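Local structure of type VI immunity protein Atu4351 (Agrobacterium fabrum, 6ITW) at residues Asn34-Thr39 and Leu96-Asp101. The protein is the immunity protein Tdi1 of a type VI secretion effector-immunity pair and probably protects the bacterium by neutralising the cognate toxin. Residues are numbered along the deposited sequence; the frame is centred on the assembly and turned at random.
Sequences NRIPET and LAWNED
Pro37 lies over one face of the Trp98 indole in a CH-pi contact, its CD 3.8 Å from the centroid of the five-membered ring and 20° off the ring normal. The neighbouring CG reaches Trp98 CZ2 at 3.7 Å, so the proline edge spans both indole rings. With Trp98 CG anti to the backbone N (chi1 178°), the indole extends from the strand toward the loop; Ile36 adds a looser apolar touch, CG1 to Trp98 CD1 at 4.3 Å. At the indole edge, near the ring plane, Arg35 O sits 3.2 Å from Trp98 CD1. Pro37 is the N-cap of helix 38-47, and the contact joins the start of that helix to the end of strand 94-99, which lies between antiparallel strands 84-90 and 103-108 in the GAD-like domain; helix 128-137 also packs on Trp98. Glu100 lies against the aliphatic part of Arg35, Glu100 OE2 3.2 Å from Arg35 CG, and its salt bridge to Arg35 NE is long at 3.8 Å. OE2 stands well out of the guanidinium plane, leaving attraction of charges without a directed N-H. His85 on the adjacent strand hydrogen-bonds Glu100 OE2. At the strand end, Asn99 OD1 accepts from Asp101 N at 2.8 Å, an Asx turn.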
loop_
_atom_site.group_PDB
_atom_site.type_symbol
_atom_site.label_atom_id
_atom_site.label_comp_id
_atom_site.label_asym_id
_atom_site.label_seq_id
_atom_site.Cartn_x
_atom_site.Cartn_y
_atom_site.Cartn_z
ATOM N N ASN A 34 -0.751 -20.485 2.524
ATOM C CA ASN A 34 -1.345 -20.314 3.851
ATOM C C ASN A 34 -0.911 -19.027 4.547
ATOM O O ASN A 34 -1.245 -18.818 5.715
ATOM C CB ASN A 34 -1.052 -21.504 4.766
ATOM C CG ASN A 34 -1.687 -22.773 4.274
ATOM O OD1 ASN A 34 -0.998 -23.766 4.040
ATOM N ND2 ASN A 34 -3.010 -22.749 4.098
ATOM N N ARG A 35 -0.186 -18.149 3.863
ATOM C CA ARG A 35 0.111 -16.842 4.418
ATOM C C ARG A 35 -0.619 -15.709 3.712
ATOM O O ARG A 35 -0.866 -14.674 4.338
ATOM C CB ARG A 35 1.629 -16.609 4.410
ATOM C CG ARG A 35 2.291 -17.315 5.590
ATOM C CD ARG A 35 3.694 -17.785 5.317
ATOM N NE ARG A 35 4.544 -16.730 4.790
ATOM C CZ ARG A 35 5.862 -16.845 4.671
ATOM N NH1 ARG A 35 6.462 -17.967 5.056
ATOM N NH2 ARG A 35 6.578 -15.843 4.173
ATOM N N ILE A 36 -1.003 -15.893 2.451
ATOM C CA ILE A 36 -1.841 -14.956 1.705
ATOM C C ILE A 36 -2.971 -15.793 1.121
ATOM O O ILE A 36 -2.704 -16.900 0.631
ATOM C CB ILE A 36 -1.041 -14.238 0.605
ATOM C CG1 ILE A 36 0.164 -13.487 1.201
ATOM C CG2 ILE A 36 -1.945 -13.312 -0.206
ATOM C CD1 ILE A 36 1.069 -12.836 0.150
ATOM N N PRO A 37 -4.227 -15.336 1.153
ATOM C CA PRO A 37 -5.340 -16.177 0.659
ATOM C C PRO A 37 -5.104 -16.665 -0.770
ATOM O O PRO A 37 -4.608 -15.926 -1.625
ATOM C CB PRO A 37 -6.554 -15.242 0.733
ATOM C CG PRO A 37 -6.191 -14.225 1.810
ATOM C CD PRO A 37 -4.690 -14.051 1.723
ATOM N N GLU A 38 -5.480 -17.925 -1.029
ATOM C CA GLU A 38 -5.182 -18.532 -2.331
ATOM C C GLU A 38 -5.947 -17.882 -3.473
ATOM O O GLU A 38 -5.436 -17.846 -4.599
ATOM C CB GLU A 38 -5.476 -20.037 -2.329
ATOM C CG GLU A 38 -4.231 -20.868 -2.635
ATOM C CD GLU A 38 -3.703 -20.692 -4.068
ATOM O OE1 GLU A 38 -4.504 -20.764 -5.029
ATOM O OE2 GLU A 38 -2.475 -20.497 -4.237
ATOM N N THR A 39 -7.172 -17.397 -3.231
ATOM C CA THR A 39 -7.887 -16.716 -4.304
ATOM C C THR A 39 -7.104 -15.506 -4.797
ATOM O O THR A 39 -7.061 -15.238 -5.999
ATOM C CB THR A 39 -9.289 -16.307 -3.846
ATOM O OG1 THR A 39 -9.209 -15.441 -2.702
ATOM C CG2 THR A 39 -10.113 -17.545 -3.515
ATOM N N LEU A 96 -0.835 -1.327 0.014
ATOM C CA LEU A 96 -1.830 -2.316 0.418
ATOM C C LEU A 96 -1.089 -3.588 0.818
ATOM O O LEU A 96 -0.392 -4.195 -0.015
ATOM C CB LEU A 96 -2.815 -2.609 -0.707
ATOM C CG LEU A 96 -3.794 -3.769 -0.485
ATOM C CD1 LEU A 96 -4.508 -3.617 0.845
ATOM C CD2 LEU A 96 -4.820 -3.859 -1.613
ATOM N N ALA A 97 -1.227 -3.984 2.087
ATOM C CA ALA A 97 -0.499 -5.121 2.634
ATOM C C ALA A 97 -1.471 -6.109 3.259
ATOM O O ALA A 97 -2.579 -5.757 3.671
ATOM C CB ALA A 97 0.531 -4.692 3.685
ATOM N N TRP A 98 -1.050 -7.361 3.335
ATOM C CA TRP A 98 -1.855 -8.382 3.988
ATOM C C TRP A 98 -1.149 -8.822 5.262
ATOM O O TRP A 98 -0.013 -9.323 5.213
ATOM C CB TRP A 98 -2.087 -9.576 3.067
ATOM C CG TRP A 98 -2.867 -10.650 3.730
ATOM C CD1 TRP A 98 -2.375 -11.803 4.288
ATOM C CD2 TRP A 98 -4.284 -10.675 3.930
ATOM N NE1 TRP A 98 -3.406 -12.546 4.808
ATOM C CE2 TRP A 98 -4.590 -11.883 4.596
ATOM C CE3 TRP A 98 -5.329 -9.803 3.594
ATOM C CZ2 TRP A 98 -5.900 -12.237 4.943
ATOM C CZ3 TRP A 98 -6.631 -10.153 3.938
ATOM C CH2 TRP A 98 -6.903 -11.363 4.609
ATOM N N ASN A 99 -1.812 -8.635 6.395
ATOM C CA ASN A 99 -1.307 -9.123 7.674
ATOM C C ASN A 99 -1.981 -10.456 7.974
ATOM O O ASN A 99 -3.218 -10.554 7.932
ATOM C CB ASN A 99 -1.571 -8.128 8.807
ATOM C CG ASN A 99 -1.146 -8.676 10.162
ATOM O OD1 ASN A 99 -1.922 -9.355 10.840
ATOM N ND2 ASN A 99 0.099 -8.408 10.549
ATOM N N GLU A 100 -1.169 -11.473 8.289
ATOM C CA GLU A 100 -1.696 -12.828 8.461
ATOM C C GLU A 100 -2.650 -12.941 9.643
ATOM O O GLU A 100 -3.520 -13.819 9.645
ATOM C CB GLU A 100 -0.558 -13.825 8.634
ATOM C CG GLU A 100 0.231 -14.085 7.385
ATOM C CD GLU A 100 1.465 -14.904 7.681
ATOM O OE1 GLU A 100 1.343 -15.892 8.438
ATOM O OE2 GLU A 100 2.557 -14.559 7.173
ATOM N N ASP A 101 -2.521 -12.064 10.644
ATOM C CA ASP A 101 -3.375 -12.122 11.826
ATOM C C ASP A 101 -4.554 -11.169 11.763
ATOM O O ASP A 101 -5.626 -11.498 12.281
ATOM C CB ASP A 101 -2.548 -11.825 13.092
ATOM C CG ASP A 101 -1.327 -12.731 13.214
ATOM O OD1 ASP A 101 -1.504 -13.975 13.261
ATOM O OD2 ASP A 101 -0.189 -12.212 13.236
#